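Local coordinates for putative glycosyl hydrolase (Bacteroides thetaiotaomicron VPI-5482, PDB 3K11), which probably acts as a hydrolase of the glycosyl hydrolase family 88 kind, though its precise function is not known, at residues Q213-D218 / L279-E284; E228-F233 / P290-Y295; A147-T152 / D203-I208. All blocks are in the same frame, centred on the assembly; numbering follows the deposited sequence. Where two conformers were deposited one is given.

Following the chain from its N terminus, interaction 3 is the first to close, bringing helix 148-160 against helix 202-217 across a loop of 50 residues. The rest of helix 202-217 then opens interaction 1 at 213-218, and helix 222-240 opens interaction 2 at 228-233. Interaction 1 closes on helix 265-281, and interaction 2 only afterwards on helix 289-304, so these two cross, while interaction 3 precedes both in series. Thr152 packs on Gln213, Leu279 on Val292, and Met204 on Phe233, which makes the contacts neighbours in one body. They illustrate how helices that are not consecutive are tied together in what is probably an (alpha/alpha) barrel of helical hairpins, as expected for this clan.

Interaction 1 (Q213-D218 / L279-E284); sequences QMSRYD and LDVLPE
Val281 pushes its side chain against one turn of helix 202-217, where Gln213, Ser215 and Arg216 receive it, and it supplies most of the surface buried here. From CB the chain forks. The CG1 methyl lies anti to the backbone N (chi1 175°) and meets Ser215 OG at 3.7 Å, with Arg216 CG at 4.2 Å beside it. The second methyl, Val281 CG2, comes up to Gln213 NE2 at 3.6 Å and also lies 4.2 Å from Arg216 CD. Both methyls rest on polar residues purely by van der Waals contact, partly on the aliphatic CG and CD of Arg216. The polar groups have bonds of their own: Ser215 OG is hydrogen-bonded to Ala212 O, while Arg216 NH1 donates to Gln213 OE1 over 2.9 Å at an N-H...O angle of 158°. That donor lies in the amide plane on a lone pair of OE1, and the guanidinium presents its edge, with OE1 only 10° out of its plane, which helps fix the amide whose NE2 faces the valine. Around the contact, Gln213 and Arg216 also pack on helix 148-160, Ser215 touches helix 222-240, and Leu279 leans on helix 289-304.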
ATOM      1  N   GLN A 213      -0.757   5.817 -37.597  1.00 24.79           N
ATOM      2  CA  GLN A 213       0.233   6.045 -38.647  1.00 24.19           C
ATOM      3  C   GLN A 213      -0.333   5.878 -40.038  1.00 23.70           C
ATOM      4  O   GLN A 213       0.053   6.618 -40.959  1.00 24.14           O
ATOM      5  CB  GLN A 213       1.463   5.145 -38.429  1.00 23.86           C
ATOM      6  CG  GLN A 213       2.358   5.630 -37.265  1.00 22.58           C
ATOM      7  CD  GLN A 213       3.043   6.927 -37.545  1.00 26.68           C
ATOM      8  OE1 GLN A 213       3.388   7.226 -38.679  1.00 24.09           O
ATOM      9  NE2 GLN A 213       3.247   7.735 -36.509  1.00 23.47           N
HETATM   10  N   MSE A 214      -1.236   4.925 -40.221  1.00 24.24           N
HETATM   11  CA  MSE A 214      -1.870   4.753 -41.533  1.00 25.71           C
HETATM   12  C   MSE A 214      -2.637   5.995 -41.937  1.00 24.82           C
HETATM   13  O   MSE A 214      -2.774   6.249 -43.144  1.00 26.29           O
HETATM   14  CB  MSE A 214      -2.847   3.587 -41.616  1.00 27.30           C
HETATM   15  CG  MSE A 214      -2.342   2.291 -42.020  1.00 37.44           C
HETATM   16 SE   MSE A 214      -1.212   2.125 -43.539  0.75 23.44          SE
HETATM   17  CE  MSE A 214      -2.322   1.645 -44.919  1.00 28.90           C
ATOM     18  N   SER A 215      -3.135   6.780 -40.968  1.00 25.78           N
ATOM     19  CA  SER A 215      -3.787   8.042 -41.326  1.00 23.89           C
ATOM     20  C   SER A 215      -2.821   8.985 -42.029  1.00 26.22           C
ATOM     21  O   SER A 215      -3.251   9.834 -42.792  1.00 26.59           O
ATOM     22  CB  SER A 215      -4.413   8.739 -40.103  1.00 28.85           C
ATOM     23  OG  SER A 215      -3.459   9.485 -39.380  1.00 22.91           O
ATOM     24  N   ARG A 216      -1.524   8.844 -41.765  1.00 27.18           N
ATOM     25  CA  ARG A 216      -0.475   9.648 -42.385  1.00 27.94           C
ATOM     26  C   ARG A 216      -0.018   9.063 -43.718  1.00 28.56           C
ATOM     27  O   ARG A 216       0.467   9.786 -44.607  1.00 26.48           O
ATOM     28  CB  ARG A 216       0.760   9.733 -41.467  1.00 26.23           C
ATOM     29  CG  ARG A 216       0.517  10.304 -40.083  1.00 30.00           C
ATOM     30  CD  ARG A 216       1.779  10.281 -39.245  1.00 30.99           C
ATOM     31  NE  ARG A 216       2.799  11.119 -39.867  1.00 29.96           N
ATOM     32  CZ  ARG A 216       4.105  10.825 -39.996  1.00 36.05           C
ATOM     33  NH1 ARG A 216       4.659   9.675 -39.559  1.00 30.10           N
ATOM     34  NH2 ARG A 216       4.886  11.713 -40.595  1.00 37.40           N
ATOM     35  N   TYR A 217      -0.192   7.757 -43.868  1.00 28.62           N
ATOM     36  CA  TYR A 217       0.346   7.011 -45.023  1.00 26.55           C
ATOM     37  C   TYR A 217      -0.623   6.908 -46.172  1.00 27.68           C
ATOM     38  O   TYR A 217      -0.211   6.928 -47.339  1.00 26.99           O
ATOM     39  CB  TYR A 217       0.719   5.611 -44.567  1.00 26.49           C
ATOM     40  CG  TYR A 217       1.484   4.763 -45.555  1.00 28.10           C
ATOM     41  CD1 TYR A 217       2.865   4.843 -45.648  1.00 28.96           C
ATOM     42  CD2 TYR A 217       0.837   3.821 -46.313  1.00 26.53           C
ATOM     43  CE1 TYR A 217       3.569   4.054 -46.501  1.00 26.78           C
ATOM     44  CE2 TYR A 217       1.515   3.020 -47.161  1.00 28.01           C
ATOM     45  CZ  TYR A 217       2.886   3.153 -47.291  1.00 28.82           C
ATOM     46  OH  TYR A 217       3.572   2.311 -48.150  1.00 27.48           O
ATOM     47  N   ASP A 218      -1.902   6.778 -45.854  1.00 26.44           N
ATOM     48  CA  ASP A 218      -2.946   6.729 -46.858  1.00 30.56           C
ATOM     49  C   ASP A 218      -3.712   8.077 -46.820  1.00 30.76           C
ATOM     50  O   ASP A 218      -4.606   8.281 -46.020  1.00 29.33           O
ATOM     51  CB  ASP A 218      -3.827   5.504 -46.599  1.00 27.09           C
ATOM     52  CG  ASP A 218      -4.938   5.348 -47.601  1.00 33.62           C
ATOM     53  OD1 ASP A 218      -5.139   6.268 -48.403  1.00 34.17           O
ATOM     54  OD2 ASP A 218      -5.607   4.293 -47.556  1.00 35.24           O
ATOM     55  N   LEU A 279      -1.084  10.778 -29.611  1.00 22.66           N
ATOM     56  CA  LEU A 279      -0.918  12.216 -29.473  1.00 21.70           C
ATOM     57  C   LEU A 279       0.187  12.823 -30.384  1.00 24.30           C
ATOM     58  O   LEU A 279       0.155  14.024 -30.735  1.00 24.19           O
ATOM     59  CB  LEU A 279      -0.770  12.595 -27.997  1.00 20.05           C
ATOM     60  CG  LEU A 279      -2.002  12.443 -27.137  1.00 23.50           C
ATOM     61  CD1 LEU A 279      -1.592  12.487 -25.702  1.00 20.57           C
ATOM     62  CD2 LEU A 279      -3.100  13.486 -27.465  1.00 24.12           C
ATOM     63  N   ASP A 280       1.149  11.991 -30.806  1.00 24.15           N
ATOM     64  CA  ASP A 280       2.114  12.419 -31.813  1.00 24.44           C
ATOM     65  C   ASP A 280       1.454  12.655 -33.155  1.00 24.68           C
ATOM     66  O   ASP A 280       1.961  13.406 -33.968  1.00 24.51           O
ATOM     67  CB  ASP A 280       3.190  11.345 -32.006  1.00 25.47           C
ATOM     68  CG  ASP A 280       4.243  11.331 -30.890  1.00 25.02           C
ATOM     69  OD1 ASP A 280       4.351  12.309 -30.094  1.00 25.78           O
ATOM     70  OD2 ASP A 280       5.014  10.320 -30.843  1.00 24.60           O
ATOM     71  N   VAL A 281       0.334  11.992 -33.421  1.00 25.15           N
ATOM     72  CA  VAL A 281      -0.301  12.053 -34.761  1.00 23.57           C
ATOM     73  C   VAL A 281      -1.490  13.018 -34.812  1.00 23.64           C
ATOM     74  O   VAL A 281      -1.689  13.736 -35.794  1.00 22.81           O
ATOM     75  CB  VAL A 281      -0.751  10.652 -35.182  1.00 24.89           C
ATOM     76  CG1 VAL A 281      -1.513  10.685 -36.473  1.00 24.15           C
ATOM     77  CG2 VAL A 281       0.463   9.690 -35.329  1.00 23.95           C
ATOM     78  N   LEU A 282      -2.313  13.037 -33.767  1.00 22.32           N
ATOM     79  CA  LEU A 282      -3.519  13.849 -33.795  1.00 22.44           C
ATOM     80  C   LEU A 282      -3.209  15.320 -33.990  1.00 24.04           C
ATOM     81  O   LEU A 282      -2.371  15.860 -33.280  1.00 26.20           O
ATOM     82  CB  LEU A 282      -4.316  13.773 -32.478  1.00 21.46           C
ATOM     83  CG  LEU A 282      -4.968  12.440 -32.115  1.00 23.38           C
ATOM     84  CD1 LEU A 282      -5.732  12.578 -30.798  1.00 22.16           C
ATOM     85  CD2 LEU A 282      -5.889  11.907 -33.295  1.00 25.27           C
ATOM     86  N   PRO A 283      -3.949  15.977 -34.883  1.00 27.71           N
ATOM     87  CA  PRO A 283      -3.915  17.438 -34.973  1.00 25.58           C
ATOM     88  C   PRO A 283      -4.192  18.031 -33.621  1.00 25.51           C
ATOM     89  O   PRO A 283      -4.962  17.464 -32.865  1.00 23.83           O
ATOM     90  CB  PRO A 283      -5.053  17.751 -35.938  1.00 26.31           C
ATOM     91  CG  PRO A 283      -5.153  16.539 -36.799  1.00 29.70           C
ATOM     92  CD  PRO A 283      -4.827  15.375 -35.906  1.00 26.46           C
ATOM     93  N   GLU A 284      -3.615  19.191 -33.319  1.00 26.32           N
ATOM     94  CA  GLU A 284      -3.802  19.747 -31.994  1.00 28.75           C
ATOM     95  C   GLU A 284      -5.217  20.232 -31.752  1.00 25.96           C
ATOM     96  O   GLU A 284      -5.621  20.310 -30.614  1.00 27.52           O
ATOM     97  CB  GLU A 284      -2.823  20.870 -31.743  1.00 32.86           C
ATOM     98  CG  GLU A 284      -1.402  20.341 -31.796  1.00 49.27           C
ATOM     99  CD  GLU A 284      -0.485  21.003 -30.804  1.00 64.08           C
ATOM    100  OE1 GLU A 284      -0.641  22.223 -30.565  1.00 71.92           O
ATOM    101  OE2 GLU A 284       0.401  20.293 -30.275  1.00 71.11           O
TER

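Interaction 2 (E228-F233 / P290-Y295); sequences EAVKQF and PKVMDY
Phe233 is the wedge that spans the distance to Val292 and Tyr295, for the axes of the two short helical segments approach no closer than 10.9 Å. Its CG stands anti to the backbone N (chi1 -171°), which carries the ring out toward the other helix. There the packing is close: Val292 CG1 sits over one face, 4.3 Å from the ring centroid in a CH-pi contact, offset toward the rim. At the ring edge, near its plane, Tyr295 CB approaches Phe233 CE1 to 3.8 Å, and the other valine methyl, Val292 CG2, lies 4.2 Å from Phe233 CD1. One turn earlier the fit is looser, since Val230 CG1 reaches Val292 CG2 only at 4.5 Å, while Pro290, Lys291 and Asp294 are exposed. Replacing the ring with an alanine here would probably open a gap between the helices and leave the Val292 methyl without the aromatic face it covers. Tyr295 has a further aromatic neighbour in Phe241, met edge-to-face, and Phe233 is also touched by Met204 and Leu278 from helices 202-217 and 265-281. The segments 228-233 and 290-295 have N-to-C directions 43° apart and so run broadly the same way, consistent with helices 222-240 and 289-304 being adjacent outer helices of the (alpha/alpha)6 barrel expected for the six-hairpin clan.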
ATOM      1  N   GLU A 228     -10.850   6.193 -36.314  1.00 21.97           N
ATOM      2  CA  GLU A 228     -10.801   4.808 -35.799  1.00 22.92           C
ATOM      3  C   GLU A 228      -9.777   4.670 -34.697  1.00 24.37           C
ATOM      4  O   GLU A 228     -10.049   4.018 -33.685  1.00 22.12           O
ATOM      5  CB  GLU A 228     -10.518   3.832 -36.925  1.00 23.58           C
ATOM      6  CG  GLU A 228     -10.554   2.343 -36.513  1.00 23.09           C
ATOM      7  CD  GLU A 228     -11.920   1.877 -36.039  1.00 29.16           C
ATOM      8  OE1 GLU A 228     -12.939   2.582 -36.271  1.00 26.45           O
ATOM      9  OE2 GLU A 228     -11.971   0.782 -35.448  1.00 29.18           O
ATOM     10  N   ALA A 229      -8.624   5.316 -34.848  1.00 22.02           N
ATOM     11  CA  ALA A 229      -7.610   5.294 -33.770  1.00 22.80           C
ATOM     12  C   ALA A 229      -8.153   5.838 -32.451  1.00 24.82           C
ATOM     13  O   ALA A 229      -7.996   5.232 -31.370  1.00 24.59           O
ATOM     14  CB  ALA A 229      -6.355   6.050 -34.224  1.00 21.60           C
ATOM     15  N   VAL A 230      -8.836   6.978 -32.531  1.00 23.46           N
ATOM     16  CA  VAL A 230      -9.479   7.570 -31.348  1.00 22.17           C
ATOM     17  C   VAL A 230     -10.598   6.687 -30.754  1.00 21.38           C
ATOM     18  O   VAL A 230     -10.710   6.513 -29.535  1.00 23.75           O
ATOM     19  CB  VAL A 230      -9.977   8.999 -31.653  1.00 24.25           C
ATOM     20  CG1 VAL A 230     -10.841   9.570 -30.508  1.00 24.00           C
ATOM     21  CG2 VAL A 230      -8.737   9.926 -31.880  1.00 21.25           C
ATOM     22  N   LYS A 231     -11.427   6.147 -31.624  1.00 23.60           N
ATOM     23  CA  LYS A 231     -12.522   5.283 -31.206  1.00 22.37           C
ATOM     24  C   LYS A 231     -11.992   4.086 -30.448  1.00 24.11           C
ATOM     25  O   LYS A 231     -12.496   3.725 -29.394  1.00 25.06           O
ATOM     26  CB  LYS A 231     -13.268   4.809 -32.460  1.00 21.14           C
ATOM     27  CG  LYS A 231     -14.508   3.961 -32.163  1.00 27.24           C
ATOM     28  CD  LYS A 231     -15.177   3.410 -33.428  1.00 31.20           C
ATOM     29  CE  LYS A 231     -16.359   2.416 -33.042  1.00 33.36           C
ATOM     30  NZ  LYS A 231     -16.638   1.450 -34.114  1.00 44.88           N
ATOM     31  N   GLN A 232     -10.966   3.432 -30.988  1.00 23.96           N
ATOM     32  CA  GLN A 232     -10.320   2.341 -30.247  1.00 23.09           C
ATOM     33  C   GLN A 232      -9.829   2.820 -28.911  1.00 22.54           C
ATOM     34  O   GLN A 232     -10.077   2.208 -27.864  1.00 23.19           O
ATOM     35  CB  GLN A 232      -9.104   1.823 -31.032  1.00 22.52           C
ATOM     36  CG  GLN A 232      -9.478   1.073 -32.307  1.00 23.22           C
ATOM     37  CD  GLN A 232     -10.182  -0.244 -32.085  1.00 28.25           C
ATOM     38  OE1 GLN A 232      -9.990  -0.891 -31.077  1.00 23.39           O
ATOM     39  NE2 GLN A 232     -10.983  -0.652 -33.072  1.00 21.97           N
ATOM     40  N   PHE A 233      -9.091   3.909 -28.933  1.00 21.91           N
ATOM     41  CA  PHE A 233      -8.511   4.377 -27.653  1.00 21.58           C
ATOM     42  C   PHE A 233      -9.586   4.524 -26.600  1.00 24.27           C
ATOM     43  O   PHE A 233      -9.449   4.047 -25.484  1.00 24.72           O
ATOM     44  CB  PHE A 233      -7.772   5.695 -27.839  1.00 23.77           C
ATOM     45  CG  PHE A 233      -6.984   6.121 -26.619  1.00 25.18           C
ATOM     46  CD1 PHE A 233      -7.585   6.852 -25.578  1.00 26.39           C
ATOM     47  CD2 PHE A 233      -5.647   5.817 -26.504  1.00 26.05           C
ATOM     48  CE1 PHE A 233      -6.869   7.211 -24.457  1.00 27.97           C
ATOM     49  CE2 PHE A 233      -4.915   6.184 -25.307  1.00 24.65           C
ATOM     50  CZ  PHE A 233      -5.527   6.854 -24.321  1.00 26.39           C
ATOM     51  N   PRO A 290      -9.005  16.384 -26.559  1.00 24.60           N
ATOM     52  CA  PRO A 290      -9.092  16.627 -25.109  1.00 24.63           C
ATOM     53  C   PRO A 290      -9.348  15.403 -24.220  1.00 24.56           C
ATOM     54  O   PRO A 290      -8.784  15.279 -23.127  1.00 25.63           O
ATOM     55  CB  PRO A 290     -10.192  17.692 -25.023  1.00 25.27           C
ATOM     56  CG  PRO A 290      -9.996  18.449 -26.273  1.00 26.40           C
ATOM     57  CD  PRO A 290      -9.818  17.359 -27.301  1.00 26.51           C
ATOM     58  N   LYS A 291     -10.202  14.504 -24.690  0.50 23.68           N
ATOM     59  CA  LYS A 291     -10.522  13.277 -23.969  0.50 24.27           C
ATOM     60  C   LYS A 291      -9.338  12.334 -23.905  0.50 24.60           C
ATOM     61  O   LYS A 291      -9.132  11.640 -22.902  0.50 23.07           O
ATOM     62  CB  LYS A 291     -11.699  12.562 -24.635  0.50 25.60           C
ATOM     63  CG  LYS A 291     -13.036  13.192 -24.326  0.50 30.24           C
ATOM     64  CD  LYS A 291     -14.171  12.309 -24.775  0.50 29.56           C
ATOM     65  CE  LYS A 291     -15.496  12.948 -24.429  0.50 33.92           C
ATOM     66  NZ  LYS A 291     -16.600  12.111 -25.015  0.50 38.83           N
ATOM     67  N   VAL A 292      -8.589  12.274 -24.996  1.00 22.31           N
ATOM     68  CA  VAL A 292      -7.385  11.451 -25.037  1.00 23.68           C
ATOM     69  C   VAL A 292      -6.321  12.043 -24.130  1.00 24.06           C
ATOM     70  O   VAL A 292      -5.671  11.320 -23.354  1.00 23.99           O
ATOM     71  CB  VAL A 292      -6.821  11.340 -26.465  1.00 23.39           C
ATOM     72  CG1 VAL A 292      -5.479  10.592 -26.497  1.00 21.83           C
ATOM     73  CG2 VAL A 292      -7.814  10.630 -27.364  1.00 23.74           C
HETATM   74  N   MSE A 293      -6.161  13.353 -24.199  1.00 22.40           N
HETATM   75  CA  MSE A 293      -5.178  14.019 -23.338  1.00 24.91           C
HETATM   76  C   MSE A 293      -5.501  13.900 -21.859  1.00 23.01           C
HETATM   77  O   MSE A 293      -4.625  13.705 -21.006  1.00 24.63           O
HETATM   78  CB  MSE A 293      -5.024  15.482 -23.764  1.00 25.00           C
HETATM   79  CG  MSE A 293      -4.015  16.259 -22.967  1.00 25.95           C
HETATM   80 SE   MSE A 293      -2.168  15.647 -23.090  0.75 22.26          SE
HETATM   81  CE  MSE A 293      -1.786  16.280 -24.797  1.00 24.34           C
ATOM     82  N   ASP A 294      -6.757  14.064 -21.518  1.00 24.41           N
ATOM     83  CA  ASP A 294      -7.207  13.835 -20.149  1.00 24.67           C
ATOM     84  C   ASP A 294      -6.894  12.416 -19.642  1.00 23.69           C
ATOM     85  O   ASP A 294      -6.448  12.261 -18.509  1.00 24.69           O
ATOM     86  CB  ASP A 294      -8.710  14.080 -20.035  1.00 27.17           C
ATOM     87  CG  ASP A 294      -9.084  15.564 -20.112  1.00 35.11           C
ATOM     88  OD1 ASP A 294      -8.190  16.447 -20.086  1.00 33.15           O
ATOM     89  OD2 ASP A 294     -10.295  15.827 -20.227  1.00 35.24           O
ATOM     90  N   TYR A 295      -7.144  11.403 -20.464  1.00 23.51           N
ATOM     91  CA  TYR A 295      -6.777  10.036 -20.115  1.00 22.77           C
ATOM     92  C   TYR A 295      -5.296   9.897 -19.920  1.00 22.52           C
ATOM     93  O   TYR A 295      -4.836   9.265 -18.952  1.00 23.02           O
ATOM     94  CB  TYR A 295      -7.219   9.020 -21.175  1.00 24.63           C
ATOM     95  CG  TYR A 295      -8.579   8.438 -20.919  1.00 23.48           C
ATOM     96  CD1 TYR A 295      -8.821   7.673 -19.799  1.00 25.57           C
ATOM     97  CD2 TYR A 295      -9.622   8.621 -21.840  1.00 24.89           C
ATOM     98  CE1 TYR A 295     -10.058   7.131 -19.555  1.00 28.68           C
ATOM     99  CE2 TYR A 295     -10.862   8.035 -21.605  1.00 27.42           C
ATOM    100  CZ  TYR A 295     -11.061   7.311 -20.447  1.00 30.29           C
ATOM    101  OH  TYR A 295     -12.289   6.742 -20.229  1.00 29.09           O
TER

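Interaction 3 (A147-T152 / D203-I208); sequences AGAVCT and DMFMGI
Gly148 O is gripped twice, by Thr152 N at 2.8 Å in the ordinary helical bond and by Thr152 OG1, also at 2.8 Å, while the CA of the same glycine presses on Met206. The hydroxyl reaches back one turn because OG1 stands beside its own backbone N (chi1 -62°), and it donates from well above the carbonyl plane. Its oxygen is used again, as an acceptor: a water gives one hydrogen to Thr152 OG1 at 3.2 Å and the other to Phe205 O, likewise at 3.2 Å. Through this water the first turn of helix 148-160 is joined to the backbone of helix 202-217, though no direct hydrogen bond crosses between the segments. The closest direct contact is of backbone atoms. Gly148 CA points a hydrogen at Met206 O over 3.1 Å, and the angle of 173° at that hydrogen makes a nearly straight CA-H...O contact. A beta carbon added to Gly148 would fall 1.6 Å from Met206 O, so the closeness depends on the bare backbone. Beside it Ala149 CB lies 4.3 Å from Phe205 CE2, meeting the ring obliquely, and Phe205 in turn stacks on Trp270 of helix 265-281. The axes of the short segments 148-152 and 203-208 come within 8.2 Å and cross at 41°, a close approach that Gly148, with no side chain, permits. Helices 148-160, 202-217 and 265-281 alternate in the chain with another set, consistent with the inner layer of an (alpha/alpha)6 barrel, the fold of the six-hairpin glycosidases.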
ATOM      1  N   ALA A 147       1.696  -8.077 -36.212  1.00 24.13           N
ATOM      2  CA  ALA A 147       1.601  -7.049 -37.239  1.00 23.92           C
ATOM      3  C   ALA A 147       1.802  -5.621 -36.818  1.00 25.41           C
ATOM      4  O   ALA A 147       2.505  -4.860 -37.482  1.00 23.92           O
ATOM      5  CB  ALA A 147       0.215  -7.166 -37.956  1.00 23.55           C
ATOM      6  N   GLY A 148       1.159  -5.205 -35.745  1.00 24.55           N
ATOM      7  CA  GLY A 148       1.027  -3.771 -35.491  1.00 25.54           C
ATOM      8  C   GLY A 148       2.268  -2.928 -35.254  1.00 22.75           C
ATOM      9  O   GLY A 148       2.520  -1.936 -35.967  1.00 26.68           O
ATOM     10  N   ALA A 149       3.068  -3.351 -34.276  1.00 23.71           N
ATOM     11  CA  ALA A 149       4.274  -2.617 -33.884  1.00 24.31           C
ATOM     12  C   ALA A 149       5.249  -2.526 -35.037  1.00 24.25           C
ATOM     13  O   ALA A 149       5.870  -1.494 -35.230  1.00 24.54           O
ATOM     14  CB  ALA A 149       4.929  -3.278 -32.686  1.00 25.78           C
ATOM     15  N   VAL A 150       5.397  -3.622 -35.791  1.00 25.44           N
ATOM     16  CA  VAL A 150       6.301  -3.640 -36.959  1.00 23.86           C
ATOM     17  C   VAL A 150       5.777  -2.774 -38.097  1.00 24.23           C
ATOM     18  O   VAL A 150       6.505  -1.964 -38.640  1.00 24.04           O
ATOM     19  CB  VAL A 150       6.583  -5.078 -37.447  1.00 24.34           C
ATOM     20  CG1 VAL A 150       7.409  -5.061 -38.748  1.00 20.74           C
ATOM     21  CG2 VAL A 150       7.334  -5.864 -36.352  1.00 24.64           C
ATOM     22  N   CYS A 151       4.500  -2.932 -38.415  1.00 24.30           N
ATOM     23  CA  CYS A 151       3.840  -2.106 -39.422  1.00 26.55           C
ATOM     24  C   CYS A 151       3.997  -0.617 -39.090  1.00 24.65           C
ATOM     25  O   CYS A 151       4.332   0.190 -39.964  1.00 24.56           O
ATOM     26  CB  CYS A 151       2.350  -2.451 -39.477  1.00 28.62           C
ATOM     27  SG  CYS A 151       1.548  -1.716 -40.944  1.00 24.55           S
ATOM     28  N   THR A 152       3.804  -0.259 -37.818  1.00 22.60           N
ATOM     29  CA  THR A 152       3.923   1.122 -37.378  1.00 23.18           C
ATOM     30  C   THR A 152       5.293   1.680 -37.721  1.00 23.64           C
ATOM     31  O   THR A 152       5.403   2.784 -38.278  1.00 22.44           O
ATOM     32  CB  THR A 152       3.650   1.222 -35.879  1.00 24.71           C
ATOM     33  OG1 THR A 152       2.290   0.800 -35.636  1.00 24.59           O
ATOM     34  CG2 THR A 152       3.839   2.646 -35.311  1.00 25.10           C
ATOM     35  N   ASP A 203      -3.277  -4.639 -26.397  1.00 23.69           N
ATOM     36  CA  ASP A 203      -3.748  -4.409 -27.782  1.00 24.43           C
ATOM     37  C   ASP A 203      -4.007  -2.939 -28.062  1.00 24.83           C
ATOM     38  O   ASP A 203      -4.128  -2.567 -29.196  1.00 24.89           O
ATOM     39  CB  ASP A 203      -4.969  -5.223 -28.115  1.00 25.49           C
ATOM     40  CG  ASP A 203      -4.660  -6.693 -28.375  1.00 29.51           C
ATOM     41  OD1 ASP A 203      -3.506  -7.006 -28.758  1.00 25.34           O
ATOM     42  OD2 ASP A 203      -5.594  -7.503 -28.269  1.00 24.77           O
HETATM   43  N   MSE A 204      -4.084  -2.092 -27.025  1.00 23.37           N
HETATM   44  CA  MSE A 204      -4.068  -0.659 -27.263  1.00 21.85           C
HETATM   45  C   MSE A 204      -2.825  -0.328 -28.113  1.00 21.25           C
HETATM   46  O   MSE A 204      -2.891   0.391 -29.100  1.00 25.30           O
HETATM   47  CB  MSE A 204      -4.061   0.126 -25.960  1.00 24.50           C
HETATM   48  CG  MSE A 204      -5.398   0.046 -25.238  1.00 22.79           C
HETATM   49 SE   MSE A 204      -5.489   1.160 -23.677  0.75 20.85          SE
HETATM   50  CE  MSE A 204      -5.785   2.829 -24.571  1.00 21.95           C
ATOM     51  N   PHE A 205      -1.695  -0.915 -27.741  1.00 21.67           N
ATOM     52  CA  PHE A 205      -0.408  -0.658 -28.382  1.00 22.04           C
ATOM     53  C   PHE A 205      -0.214  -1.522 -29.598  1.00 22.88           C
ATOM     54  O   PHE A 205       0.377  -1.083 -30.584  1.00 26.70           O
ATOM     55  CB  PHE A 205       0.729  -0.845 -27.388  1.00 26.97           C
ATOM     56  CG  PHE A 205       2.072  -0.584 -27.974  1.00 23.76           C
ATOM     57  CD1 PHE A 205       2.482   0.731 -28.292  1.00 26.39           C
ATOM     58  CD2 PHE A 205       2.903  -1.649 -28.255  1.00 28.83           C
ATOM     59  CE1 PHE A 205       3.721   0.953 -28.878  1.00 31.53           C
ATOM     60  CE2 PHE A 205       4.144  -1.440 -28.864  1.00 33.01           C
ATOM     61  CZ  PHE A 205       4.554  -0.138 -29.158  1.00 29.03           C
HETATM   62  N   MSE A 206      -0.726  -2.741 -29.565  1.00 23.96           N
HETATM   63  CA  MSE A 206      -0.564  -3.584 -30.749  1.00 23.62           C
HETATM   64  C   MSE A 206      -1.342  -3.045 -31.943  1.00 24.92           C
HETATM   65  O   MSE A 206      -0.919  -3.210 -33.091  1.00 24.36           O
HETATM   66  CB  MSE A 206      -0.947  -5.036 -30.476  1.00 25.20           C
HETATM   67  CG  MSE A 206      -0.268  -5.666 -29.327  1.00 25.59           C
HETATM   68 SE   MSE A 206       1.715  -5.626 -29.412  0.75 25.65          SE
HETATM   69  CE  MSE A 206       2.113  -5.571 -27.424  1.00 29.63           C
ATOM     70  N   GLY A 207      -2.485  -2.428 -31.694  1.00 24.68           N
ATOM     71  CA  GLY A 207      -3.377  -1.940 -32.762  1.00 24.77           C
ATOM     72  C   GLY A 207      -3.453  -0.452 -33.064  1.00 23.92           C
ATOM     73  O   GLY A 207      -3.498  -0.065 -34.226  1.00 24.84           O
ATOM     74  N   ILE A 208      -3.415   0.401 -32.044  1.00 23.55           N
ATOM     75  CA  ILE A 208      -3.763   1.828 -32.264  1.00 21.82           C
ATOM     76  C   ILE A 208      -2.687   2.618 -33.004  1.00 24.38           C
ATOM     77  O   ILE A 208      -3.023   3.295 -33.962  1.00 25.32           O
ATOM     78  CB  ILE A 208      -4.243   2.510 -30.974  1.00 22.58           C
ATOM     79  CG1 ILE A 208      -5.481   1.756 -30.475  1.00 24.62           C
ATOM     80  CG2 ILE A 208      -4.492   4.016 -31.175  1.00 23.74           C
ATOM     81  CD1 ILE A 208      -5.952   2.210 -29.041  1.00 22.02           C
TER
HETATM   82  O   HOH W   1       0.188  -0.700 -33.741  1.00 22.99           O